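Local structure of transcriptional regulator, LacI family (Lactobacillus brevis, 3JY6) at residues A[9-14]-A[41-46]; A[13-18]-A[70-75]; A[54-59]-A[76-81]; A[66-71]-A[89-94]. The protein probably acts as a DNA-binding transcription factor of the LacI family, the modelled fragment being its periplasmic-binding-protein-like part. All coordinates share one frame; numbering follows the deposited sequence.

Interaction 1 (A[9-14]-A[41-46])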
loop_
_atom_site.group_PDB
_atom_site.type_symbol
_atom_site.label_atom_id
_atom_site.label_comp_id
_atom_site.label_asym_id
_atom_site.label_seq_id
_atom_site.Cartn_x
_atom_site.Cartn_y
_atom_site.Cartn_z
ATOM N N LEU A 9 16.752 0.898 -17.352
ATOM C CA LEU A 9 15.910 1.283 -16.232
ATOM C C LEU A 9 14.718 2.053 -16.773
ATOM O O LEU A 9 14.877 3.003 -17.547
ATOM C CB LEU A 9 16.663 2.200 -15.266
ATOM C CG LEU A 9 17.783 1.632 -14.411
ATOM C CD1 LEU A 9 18.230 2.694 -13.408
ATOM C CD2 LEU A 9 17.288 0.387 -13.706
ATOM N N ILE A 10 13.530 1.636 -16.361
ATOM C CA ILE A 10 12.295 2.294 -16.767
ATOM C C ILE A 10 11.722 2.989 -15.539
ATOM O O ILE A 10 11.492 2.355 -14.507
ATOM C CB ILE A 10 11.260 1.279 -17.303
ATOM C CG1 ILE A 10 11.846 0.543 -18.510
ATOM C CG2 ILE A 10 9.959 2.000 -17.699
ATOM C CD1 ILE A 10 12.273 1.469 -19.656
ATOM N N ALA A 11 11.503 4.292 -15.641
ATOM C CA ALA A 11 10.952 5.043 -14.524
ATOM C C ALA A 11 9.441 4.912 -14.488
ATOM O O ALA A 11 8.766 5.018 -15.506
ATOM C CB ALA A 11 11.338 6.531 -14.621
ATOM N N VAL A 12 8.901 4.678 -13.301
ATOM C CA VAL A 12 7.462 4.579 -13.160
ATOM C C VAL A 12 7.069 5.616 -12.110
ATOM O O VAL A 12 7.488 5.522 -10.964
ATOM C CB VAL A 12 7.051 3.173 -12.705
ATOM C CG1 VAL A 12 5.536 3.062 -12.696
ATOM C CG2 VAL A 12 7.673 2.109 -13.641
ATOM N N ILE A 13 6.300 6.622 -12.503
ATOM C CA ILE A 13 5.891 7.637 -11.530
ATOM C C ILE A 13 4.417 7.456 -11.192
ATOM O O ILE A 13 3.562 7.598 -12.061
ATOM C CB ILE A 13 6.087 9.087 -12.069
ATOM C CG1 ILE A 13 7.560 9.365 -12.358
ATOM C CG2 ILE A 13 5.635 10.097 -11.027
ATOM C CD1 ILE A 13 7.821 10.816 -12.864
ATOM N N VAL A 14 4.119 7.136 -9.934
ATOM C CA VAL A 14 2.721 6.974 -9.536
ATOM C C VAL A 14 2.249 8.197 -8.757
ATOM O O VAL A 14 3.054 8.935 -8.189
ATOM C CB VAL A 14 2.504 5.698 -8.686
ATOM C CG1 VAL A 14 2.972 4.494 -9.475
ATOM C CG2 VAL A 14 3.250 5.794 -7.358
ATOM N N VAL A 41 11.539 1.070 -11.937
ATOM C CA VAL A 41 11.999 1.868 -10.820
ATOM C C VAL A 41 10.792 2.705 -10.403
ATOM O O VAL A 41 10.211 3.402 -11.235
ATOM C CB VAL A 41 13.139 2.803 -11.259
ATOM C CG1 VAL A 41 13.512 3.713 -10.121
ATOM C CG2 VAL A 41 14.360 1.982 -11.727
ATOM N N LEU A 42 10.431 2.658 -9.122
ATOM C CA LEU A 42 9.263 3.392 -8.646
ATOM C C LEU A 42 9.545 4.762 -8.039
ATOM O O LEU A 42 10.405 4.919 -7.162
ATOM C CB LEU A 42 8.476 2.527 -7.652
ATOM C CG LEU A 42 7.102 3.013 -7.153
ATOM C CD1 LEU A 42 6.167 3.341 -8.319
ATOM C CD2 LEU A 42 6.474 1.894 -6.312
ATOM N N PHE A 43 8.804 5.751 -8.526
ATOM C CA PHE A 43 8.923 7.125 -8.061
ATOM C C PHE A 43 7.555 7.507 -7.503
ATOM O O PHE A 43 6.521 7.180 -8.098
ATOM C CB PHE A 43 9.272 8.063 -9.229
ATOM C CG PHE A 43 10.688 7.922 -9.731
ATOM C CD1 PHE A 43 11.712 8.701 -9.201
ATOM C CD2 PHE A 43 10.999 6.987 -10.716
ATOM C CE1 PHE A 43 13.032 8.552 -9.645
ATOM C CE2 PHE A 43 12.311 6.829 -11.164
ATOM C CZ PHE A 43 13.330 7.614 -10.624
ATOM N N ASP A 44 7.562 8.221 -6.380
ATOM C CA ASP A 44 6.341 8.645 -5.703
ATOM C C ASP A 44 6.092 10.156 -5.863
ATOM O O ASP A 44 6.821 10.977 -5.321
ATOM C CB ASP A 44 6.457 8.250 -4.219
ATOM C CG ASP A 44 5.319 8.770 -3.363
ATOM O OD1 ASP A 44 4.158 8.805 -3.830
ATOM O OD2 ASP A 44 5.600 9.127 -2.195
ATOM N N ALA A 45 5.060 10.514 -6.620
ATOM C CA ALA A 45 4.729 11.924 -6.823
ATOM C C ALA A 45 4.181 12.521 -5.518
ATOM O O ALA A 45 4.144 13.745 -5.344
ATOM C CB ALA A 45 3.724 12.068 -7.952
ATOM N N ASN A 46 3.756 11.645 -4.607
ATOM C CA ASN A 46 3.261 12.067 -3.297
ATOM C C ASN A 46 2.190 13.158 -3.398
ATOM O O ASN A 46 2.141 14.078 -2.593
ATOM C CB ASN A 46 4.458 12.543 -2.463
ATOM C CG ASN A 46 4.167 12.590 -0.969
ATOM O OD1 ASN A 46 3.266 11.908 -0.467
ATOM N ND2 ASN A 46 4.953 13.379 -0.246
#
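F43 lies against A11 and I13 where strand 9-14 runs parallel to strand 41-44, the two strand directions 30° apart. The tight part is the middle of the ladder. F43 CE2 sits 3.6 Å from A11 CB, while I13 CG1 crosses obliquely over to F43 CB at 3.8 Å; both aliphatic groups approach the ring at a slant, and V12 O lies at its edge, near the ring plane. With CG anti to the carbonyl carbon (chi1 -72°), the ring is swung back along its strand toward A11. Trading F43 for an alanine is likely to open a gap beside A11 and I59 of helix 49-60, both of which pack on the ring. The sheet face of V12, V14 and L42 meets helix 20-34; here L42 CD1 comes to V14 CG1 at 3.6 Å, the side chains nearly at right angles.

The L9 end is looser, with L9 CD2 reaching V41 CG2 at 3.9 Å. At the other end A45 CB presses on V14 O at 3.2 Å before the chain leaves at N46. D44 directs its carboxylate out of the pair, forming a salt bridge to K27 of the second subunit; N46, on the exposed side, also accepts a hydrogen bond from that lysine.

Five backbone hydrogen bonds stitch the strands, from V41 N to I10 O (2.9 Å) through to A45 N to V14 O (3.0 Å), the last carrying the ladder one residue past the strand. Buried amides are thus paired across an apolar interface, and the charge is left to the subunit boundary.

Interaction 2 (A[13-18]-A[70-75])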
loop_
_atom_site.group_PDB
_atom_site.type_symbol
_atom_site.label_atom_id
_atom_site.label_comp_id
_atom_site.label_asym_id
_atom_site.label_seq_id
_atom_site.Cartn_x
_atom_site.Cartn_y
_atom_site.Cartn_z
ATOM N N ILE A 13 6.300 6.622 -12.503
ATOM C CA ILE A 13 5.891 7.637 -11.530
ATOM C C ILE A 13 4.417 7.456 -11.192
ATOM O O ILE A 13 3.562 7.598 -12.061
ATOM C CB ILE A 13 6.087 9.087 -12.069
ATOM C CG1 ILE A 13 7.560 9.365 -12.358
ATOM C CG2 ILE A 13 5.635 10.097 -11.027
ATOM C CD1 ILE A 13 7.821 10.816 -12.864
ATOM N N VAL A 14 4.119 7.136 -9.934
ATOM C CA VAL A 14 2.721 6.974 -9.536
ATOM C C VAL A 14 2.249 8.197 -8.757
ATOM O O VAL A 14 3.054 8.935 -8.189
ATOM C CB VAL A 14 2.504 5.698 -8.686
ATOM C CG1 VAL A 14 2.972 4.494 -9.475
ATOM C CG2 VAL A 14 3.250 5.794 -7.358
ATOM N N ALA A 15 0.938 8.415 -8.758
ATOM C CA ALA A 15 0.340 9.542 -8.059
ATOM C C ALA A 15 0.675 9.529 -6.571
ATOM O O ALA A 15 1.051 10.546 -6.001
ATOM C CB ALA A 15 -1.193 9.526 -8.277
ATOM N N ASN A 16 0.558 8.369 -5.941
ATOM C CA ASN A 16 0.850 8.248 -4.511
ATOM C C ASN A 16 1.063 6.767 -4.173
ATOM O O ASN A 16 0.192 5.934 -4.423
ATOM C CB ASN A 16 -0.319 8.803 -3.694
ATOM C CG ASN A 16 0.018 8.969 -2.223
ATOM O OD1 ASN A 16 0.859 8.249 -1.675
ATOM N ND2 ASN A 16 -0.654 9.909 -1.570
ATOM N N ILE A 17 2.219 6.425 -3.620
ATOM C CA ILE A 17 2.441 5.028 -3.307
ATOM C C ILE A 17 1.543 4.471 -2.202
ATOM O O ILE A 17 1.508 3.262 -2.001
ATOM C CB ILE A 17 3.919 4.737 -2.955
ATOM C CG1 ILE A 17 4.388 5.638 -1.815
ATOM C CG2 ILE A 17 4.779 4.898 -4.206
ATOM C CD1 ILE A 17 5.748 5.251 -1.305
ATOM N N ASP A 18 0.817 5.333 -1.492
ATOM C CA ASP A 18 -0.094 4.846 -0.448
ATOM C C ASP A 18 -1.277 4.131 -1.081
ATOM O O ASP A 18 -1.983 3.388 -0.408
ATOM C CB ASP A 18 -0.645 5.984 0.404
ATOM C CG ASP A 18 0.399 6.598 1.295
ATOM O OD1 ASP A 18 1.188 5.841 1.920
ATOM O OD2 ASP A 18 0.420 7.847 1.385
ATOM N N GLN A 70 1.676 7.473 -14.293
ATOM C CA GLN A 70 0.386 7.246 -13.656
ATOM C C GLN A 70 0.214 8.406 -12.688
ATOM O O GLN A 70 -0.150 8.217 -11.522
ATOM C CB GLN A 70 0.385 5.902 -12.905
ATOM C CG GLN A 70 -1.003 5.406 -12.459
ATOM C CD GLN A 70 -1.317 5.727 -11.014
ATOM O OE1 GLN A 70 -0.596 5.315 -10.102
ATOM N NE2 GLN A 70 -2.409 6.457 -10.793
ATOM N N SER A 71 0.506 9.609 -13.176
ATOM C CA SER A 71 0.413 10.807 -12.357
ATOM C C SER A 71 -0.270 12.014 -13.004
ATOM O O SER A 71 -1.011 11.871 -13.976
ATOM C CB SER A 71 1.805 11.182 -11.857
ATOM O OG SER A 71 2.790 10.572 -12.668
ATOM N N PHE A 72 0.011 13.196 -12.464
ATOM C CA PHE A 72 -0.610 14.453 -12.890
ATOM C C PHE A 72 -0.055 15.253 -14.073
ATOM O O PHE A 72 -0.792 16.019 -14.682
ATOM C CB PHE A 72 -0.665 15.387 -11.683
ATOM C CG PHE A 72 -0.815 14.675 -10.366
ATOM C CD1 PHE A 72 -2.005 14.028 -10.038
ATOM C CD2 PHE A 72 0.236 14.661 -9.444
ATOM C CE1 PHE A 72 -2.152 13.377 -8.802
ATOM C CE2 PHE A 72 0.104 14.016 -8.213
ATOM C CZ PHE A 72 -1.091 13.373 -7.889
ATOM N N SER A 73 1.226 15.105 -14.387
ATOM C CA SER A 73 1.849 15.859 -15.480
ATOM C C SER A 73 1.166 15.781 -16.838
ATOM O O SER A 73 0.907 14.682 -17.349
ATOM C CB SER A 73 3.304 15.422 -15.656
ATOM O OG SER A 73 4.103 15.832 -14.570
ATOM N N ASN A 74 0.881 16.946 -17.423
ATOM C CA ASN A 74 0.283 16.988 -18.753
ATOM C C ASN A 74 1.459 16.876 -19.732
ATOM O O ASN A 74 2.625 16.925 -19.327
ATOM C CB ASN A 74 -0.461 18.311 -19.012
ATOM C CG ASN A 74 -1.662 18.512 -18.104
ATOM O OD1 ASN A 74 -2.527 17.640 -17.988
ATOM N ND2 ASN A 74 -1.734 19.684 -17.470
ATOM N N PRO A 75 1.168 16.715 -21.027
ATOM C CA PRO A 75 2.227 16.603 -22.029
ATOM C C PRO A 75 3.129 17.835 -22.156
ATOM O O PRO A 75 4.320 17.680 -22.429
ATOM C CB PRO A 75 1.455 16.297 -23.305
ATOM C CG PRO A 75 0.288 15.495 -22.778
ATOM C CD PRO A 75 -0.130 16.309 -21.592
#
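Two flat groups of segment 70-75, the F72 ring and the Q70 amide, meet segment 13-18 around A15 and V14. The F72 ring takes A15 CB obliquely, with CZ the nearest ring atom at 3.9 Å; I49 of helix 49-60 also packs on this ring. The Q70 amide turns its OE1 to V14, 3.4 Å from CB, and NE2 lies 4.2 Å from A15 CB. Its side chain leaves with CG anti to the backbone N (chi1 -167°) and then bends at chi2 (-98°), which folds the amide back alongside V14 and A15. OE1 is not left to carbon neighbours: S22 OG of helix 20-34 hydrogen-bonds it.

Next to the amide, the backbones still keep parallel sheet pairing, V14 opposite Q70. Q70 N donates to I13 O at 2.9 Å, with an N-H...O angle of 157°. S71 OG stands 3.1 Å from the same carbonyl, I13 O, and 3.3 Å from I13 CG2; E52 is also close to this hydroxyl, through a weak hydrogen bond.

Past A15 the two chains part. N16 OD1 accepts from D18 N at 2.9 Å, closing an Asx turn, and also receives a hydrogen bond from K27 NZ of the second subunit. Strand 9-14 leads into helix 20-34 on one face of the sheet and strand 66-70 into helix 75-82 on the other, which makes this the topological switch point of a doubly wound parallel sheet, as in periplasmic-binding-protein-like domains.

Interaction 3 (A[54-59]-A[76-81])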
loop_
_atom_site.group_PDB
_atom_site.type_symbol
_atom_site.label_atom_id
_atom_site.label_comp_id
_atom_site.label_asym_id
_atom_site.label_seq_id
_atom_site.Cartn_x
_atom_site.Cartn_y
_atom_site.Cartn_z
ATOM N N THR A 54 10.310 17.727 -10.248
ATOM C CA THR A 54 11.703 17.486 -9.908
ATOM C C THR A 54 12.040 16.026 -10.155
ATOM O O THR A 54 13.169 15.710 -10.502
ATOM C CB THR A 54 12.045 17.896 -8.455
ATOM O OG1 THR A 54 12.269 16.729 -7.652
ATOM C CG2 THR A 54 10.948 18.768 -7.873
ATOM N N LEU A 55 11.065 15.128 -10.016
ATOM C CA LEU A 55 11.338 13.715 -10.277
ATOM C C LEU A 55 11.617 13.556 -11.777
ATOM O O LEU A 55 12.562 12.870 -12.183
ATOM C CB LEU A 55 10.151 12.843 -9.859
ATOM C CG LEU A 55 9.870 12.743 -8.353
ATOM C CD1 LEU A 55 8.691 11.788 -8.110
ATOM C CD2 LEU A 55 11.104 12.240 -7.626
ATOM N N LEU A 56 10.799 14.209 -12.598
ATOM C CA LEU A 56 10.982 14.141 -14.044
ATOM C C LEU A 56 12.342 14.734 -14.455
ATOM O O LEU A 56 13.024 14.202 -15.335
ATOM C CB LEU A 56 9.852 14.896 -14.757
ATOM C CG LEU A 56 8.470 14.226 -14.879
ATOM C CD1 LEU A 56 7.452 15.285 -15.331
ATOM C CD2 LEU A 56 8.531 13.047 -15.848
ATOM N N ARG A 57 12.736 15.835 -13.824
ATOM C CA ARG A 57 14.012 16.465 -14.157
ATOM C C ARG A 57 15.153 15.532 -13.800
ATOM O O ARG A 57 16.198 15.541 -14.443
ATOM C CB ARG A 57 14.186 17.792 -13.412
ATOM C CG ARG A 57 13.288 18.936 -13.900
ATOM C CD ARG A 57 13.612 20.222 -13.134
ATOM N NE ARG A 57 12.425 20.866 -12.577
ATOM C CZ ARG A 57 11.621 21.679 -13.254
ATOM N NH1 ARG A 57 11.866 21.963 -14.528
ATOM N NH2 ARG A 57 10.571 22.218 -12.651
ATOM N N ALA A 58 14.941 14.720 -12.769
ATOM C CA ALA A 58 15.945 13.759 -12.339
ATOM C C ALA A 58 15.955 12.587 -13.309
ATOM O O ALA A 58 17.008 12.076 -13.691
ATOM C CB ALA A 58 15.628 13.260 -10.924
ATOM N N ILE A 59 14.766 12.156 -13.701
ATOM C CA ILE A 59 14.628 11.036 -14.619
ATOM C C ILE A 59 15.285 11.305 -15.976
ATOM O O ILE A 59 15.825 10.391 -16.608
ATOM C CB ILE A 59 13.142 10.692 -14.788
ATOM C CG1 ILE A 59 12.651 10.022 -13.491
ATOM C CG2 ILE A 59 12.930 9.814 -16.019
ATOM C CD1 ILE A 59 11.165 9.996 -13.320
ATOM N N GLN A 76 2.587 19.039 -21.954
ATOM C CA GLN A 76 3.397 20.260 -22.049
ATOM C C GLN A 76 4.541 20.198 -21.033
ATOM O O GLN A 76 5.666 20.605 -21.322
ATOM C CB GLN A 76 2.552 21.521 -21.784
ATOM C CG GLN A 76 3.227 22.812 -22.267
ATOM C CD GLN A 76 2.661 24.078 -21.629
ATOM O OE1 GLN A 76 1.489 24.135 -21.252
ATOM N NE2 GLN A 76 3.494 25.101 -21.519
ATOM N N THR A 77 4.254 19.675 -19.847
ATOM C CA THR A 77 5.262 19.544 -18.794
ATOM C C THR A 77 6.306 18.467 -19.136
ATOM O O THR A 77 7.517 18.665 -18.965
ATOM C CB THR A 77 4.613 19.148 -17.433
ATOM O OG1 THR A 77 3.686 20.157 -17.023
ATOM C CG2 THR A 77 5.690 18.993 -16.356
ATOM N N VAL A 78 5.822 17.322 -19.607
ATOM C CA VAL A 78 6.702 16.218 -19.944
ATOM C C VAL A 78 7.569 16.513 -21.167
ATOM O O VAL A 78 8.670 15.977 -21.294
ATOM C CB VAL A 78 5.894 14.930 -20.183
ATOM C CG1 VAL A 78 6.807 13.818 -20.649
ATOM C CG2 VAL A 78 5.184 14.530 -18.893
ATOM N N GLN A 79 7.069 17.375 -22.053
ATOM C CA GLN A 79 7.812 17.745 -23.248
ATOM C C GLN A 79 8.902 18.738 -22.848
ATOM O O GLN A 79 10.066 18.553 -23.175
ATOM C CB GLN A 79 6.881 18.395 -24.278
ATOM C CG GLN A 79 7.584 18.963 -25.504
ATOM C CD GLN A 79 8.209 17.887 -26.367
ATOM O OE1 GLN A 79 7.620 16.822 -26.583
ATOM N NE2 GLN A 79 9.399 18.166 -26.886
ATOM N N GLU A 80 8.512 19.779 -22.125
ATOM C CA GLU A 80 9.435 20.820 -21.696
ATOM C C GLU A 80 10.584 20.318 -20.831
ATOM O O GLU A 80 11.663 20.918 -20.825
ATOM C CB GLU A 80 8.660 21.936 -20.975
ATOM C CG GLU A 80 8.515 23.213 -21.811
ATOM C CD GLU A 80 7.229 24.003 -21.538
ATOM O OE1 GLU A 80 6.828 24.130 -20.359
ATOM O OE2 GLU A 80 6.624 24.518 -22.513
ATOM N N ILE A 81 10.370 19.214 -20.117
ATOM C CA ILE A 81 11.409 18.647 -19.254
ATOM C C ILE A 81 12.232 17.518 -19.882
ATOM O O ILE A 81 13.458 17.555 -19.840
ATOM C CB ILE A 81 10.808 18.123 -17.926
ATOM C CG1 ILE A 81 10.260 19.292 -17.110
ATOM C CG2 ILE A 81 11.871 17.373 -17.124
ATOM C CD1 ILE A 81 9.526 18.878 -15.833
#
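I81 pushes between L56 and R57, joining helix 49-60 to helix 75-82, two helices packed on one face of the parallel sheet in this alpha/beta domain. The short segments run in roughly the same direction, 37° apart, with axes 10.1 Å apart at closest approach.

The I81 side chain crosses both partners at about a right angle. Its CG2 branch, anti to the backbone N, abuts the backbone of the other helix, 3.7 Å from R57 N, and touches L56 CB at 4.0 Å. The CG1 branch lies between L56 and R57, its CD1 meeting L56 CB as well as the guanidinium. R57, bent at chi3 (-129°), brings one face of that group over the isoleucine.

L56 CD1 meets T77 CG2 at 4.2 Å and, nearer the sheet, V78 CG2 at 4.3 Å; V78 also packs on L69, and L56 on I13 and L67. Replacing I81 by an alanine would probably open a gap between the helices and set the R57 guanidinium free to turn.

No hydrogen bond links the two segments, so their fit rests on apolar surfaces and the arginine's flat end. I81 CD1 lies over one guanidinium face, displaced toward its rim and 4.1 Å from R57 NH1.

Interaction 4 (A[66-71]-A[89-94]); sequences GLILQS and VSVDRE
I68 and L69 pair in parallel register with V89 and S90, the strand directions 22° apart, through V89 N to L67 O, L69 N to V89 O (2.7 Å) and V91 N to L69 O (2.7 Å). On one sheet face I68 and V91 lie side by side, pointing the same way, and their CG2 methyls meet at 3.9 Å; helices 20-34 and 236-251 cover this pair.

S90 adds a side-chain bond to the ladder. Its hydroxyl, turned away from the S90 amide nitrogen, places OG 3.2 Å from L69 O. It and V91 N approach that carbonyl from opposite faces of its plane, so one buried oxygen is gripped by two donors.

At the C-terminal ends of the strands, Q70 CG rests 3.6 Å from V91 O. The carboxylate of D92 has its hydrogen-bond partner elsewhere, in Q234. R93 folds through bends at chi2 and chi3 to bring NH1 to S71 O at 3.1 Å; the bond is somewhat bent, at 140°, and the oxygen is tilted 27° from the guanidinium plane.

The pairing therefore does not stop with the sheet: an arginine side chain takes over from the backbone amides and ties the two diverging loops together with a charged donor on a neutral carbonyl.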
loop_
_atom_site.group_PDB
_atom_site.type_symbol
_atom_site.label_atom_id
_atom_site.label_comp_id
_atom_site.label_asym_id
_atom_site.label_seq_id
_atom_site.Cartn_x
_atom_site.Cartn_y
_atom_site.Cartn_z
ATOM N N GLY A 66 12.881 4.838 -20.252
ATOM C CA GLY A 66 11.457 4.954 -20.500
ATOM C C GLY A 66 10.702 5.503 -19.308
ATOM O O GLY A 66 11.197 5.489 -18.177
ATOM N N LEU A 67 9.494 5.980 -19.566
ATOM C CA LEU A 67 8.666 6.547 -18.528
ATOM C C LEU A 67 7.240 6.023 -18.610
ATOM O O LEU A 67 6.605 6.080 -19.663
ATOM C CB LEU A 67 8.642 8.086 -18.649
ATOM C CG LEU A 67 7.648 8.852 -17.763
ATOM C CD1 LEU A 67 7.978 8.589 -16.306
ATOM C CD2 LEU A 67 7.695 10.335 -18.056
ATOM N N ILE A 68 6.755 5.484 -17.500
ATOM C CA ILE A 68 5.377 5.025 -17.435
ATOM C C ILE A 68 4.762 6.022 -16.463
ATOM O O ILE A 68 5.181 6.133 -15.300
ATOM C CB ILE A 68 5.265 3.585 -16.929
ATOM C CG1 ILE A 68 5.997 2.648 -17.900
ATOM C CG2 ILE A 68 3.807 3.201 -16.820
ATOM C CD1 ILE A 68 5.872 1.180 -17.591
ATOM N N LEU A 69 3.787 6.771 -16.957
ATOM C CA LEU A 69 3.180 7.828 -16.166
ATOM C C LEU A 69 1.784 7.551 -15.614
ATOM O O LEU A 69 0.820 7.413 -16.366
ATOM C CB LEU A 69 3.155 9.095 -17.022
ATOM C CG LEU A 69 2.869 10.460 -16.415
ATOM C CD1 LEU A 69 4.007 10.860 -15.478
ATOM C CD2 LEU A 69 2.729 11.485 -17.551
ATOM N N GLN A 70 1.676 7.473 -14.293
ATOM C CA GLN A 70 0.386 7.246 -13.656
ATOM C C GLN A 70 0.214 8.406 -12.688
ATOM O O GLN A 70 -0.150 8.217 -11.522
ATOM C CB GLN A 70 0.385 5.902 -12.905
ATOM C CG GLN A 70 -1.003 5.406 -12.459
ATOM C CD GLN A 70 -1.317 5.727 -11.014
ATOM O OE1 GLN A 70 -0.596 5.315 -10.102
ATOM N NE2 GLN A 70 -2.409 6.457 -10.793
ATOM N N SER A 71 0.506 9.609 -13.176
ATOM C CA SER A 71 0.413 10.807 -12.357
ATOM C C SER A 71 -0.270 12.014 -13.004
ATOM O O SER A 71 -1.011 11.871 -13.976
ATOM C CB SER A 71 1.805 11.182 -11.857
ATOM O OG SER A 71 2.790 10.572 -12.668
ATOM N N VAL A 89 4.469 6.153 -21.732
ATOM C CA VAL A 89 3.170 5.489 -21.754
ATOM C C VAL A 89 2.455 6.004 -20.513
ATOM O O VAL A 89 3.043 6.051 -19.438
ATOM C CB VAL A 89 3.261 3.937 -21.664
ATOM C CG1 VAL A 89 1.858 3.341 -21.613
ATOM C CG2 VAL A 89 3.966 3.375 -22.868
ATOM N N SER A 90 1.199 6.404 -20.665
ATOM C CA SER A 90 0.426 6.908 -19.534
ATOM C C SER A 90 -0.600 5.855 -19.091
ATOM O O SER A 90 -1.064 5.038 -19.888
ATOM C CB SER A 90 -0.277 8.214 -19.922
ATOM O OG SER A 90 -0.540 9.003 -18.773
ATOM N N VAL A 91 -0.936 5.868 -17.811
ATOM C CA VAL A 91 -1.887 4.903 -17.279
ATOM C C VAL A 91 -2.908 5.513 -16.330
ATOM O O VAL A 91 -2.582 6.394 -15.527
ATOM C CB VAL A 91 -1.161 3.763 -16.514
ATOM C CG1 VAL A 91 -2.167 2.701 -16.068
ATOM C CG2 VAL A 91 -0.088 3.151 -17.394
ATOM N N ASP A 92 -4.146 5.038 -16.453
ATOM C CA ASP A 92 -5.258 5.443 -15.594
ATOM C C ASP A 92 -5.570 6.937 -15.609
ATOM O O ASP A 92 -5.993 7.485 -14.597
ATOM C CB ASP A 92 -4.958 5.003 -14.152
ATOM C CG ASP A 92 -6.171 5.098 -13.246
ATOM O OD1 ASP A 92 -7.192 4.456 -13.555
ATOM O OD2 ASP A 92 -6.112 5.812 -12.222
ATOM N N ARG A 93 -5.401 7.590 -16.753
ATOM C CA ARG A 93 -5.630 9.026 -16.815
ATOM C C ARG A 93 -6.829 9.553 -17.569
ATOM O O ARG A 93 -7.317 10.632 -17.256
ATOM C CB ARG A 93 -4.376 9.726 -17.344
ATOM C CG ARG A 93 -3.352 10.038 -16.266
ATOM C CD ARG A 93 -3.864 11.159 -15.384
ATOM N NE ARG A 93 -4.275 12.315 -16.184
ATOM C CZ ARG A 93 -3.440 13.196 -16.731
ATOM N NH1 ARG A 93 -2.126 13.072 -16.565
ATOM N NH2 ARG A 93 -3.922 14.198 -17.456
ATOM N N GLU A 94 -7.308 8.822 -18.560
ATOM C CA GLU A 94 -8.445 9.296 -19.337
ATOM C C GLU A 94 -8.144 10.715 -19.836
ATOM O O GLU A 94 -8.883 11.658 -19.560
ATOM C CB GLU A 94 -9.721 9.314 -18.492
ATOM C CG GLU A 94 -10.996 9.221 -19.333
ATOM C CD GLU A 94 -11.482 7.792 -19.498
ATOM O OE1 GLU A 94 -12.139 7.273 -18.568
ATOM O OE2 GLU A 94 -11.199 7.180 -20.551
#

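Overall arrangement
Interactions 1, 2 and 4 follow one another across a single parallel sheet, in the order 39-44, 9-14, 66-70, 88-91. Interactions 1 and 2 share I13 and V14, with centres about 8 Å apart; interactions 2 and 4 share Q70 and S71, about 7 Å apart. A11 N to G66 O (2.8 Å) joins interactions 1 and 4 directly. Interaction 3 lies on one sheet face, its centre 12 to 13 Å from the other three: I59 CD1 touches I13 CD1 at 3.5 Å, and L56 CD2 reaches L67 CD2 at 3.6 Å. The second subunit touches interactions 1, 2 and 3 but not 4, whose loop contacts, D92 with Q234 and E94 with K260, stay within the chain.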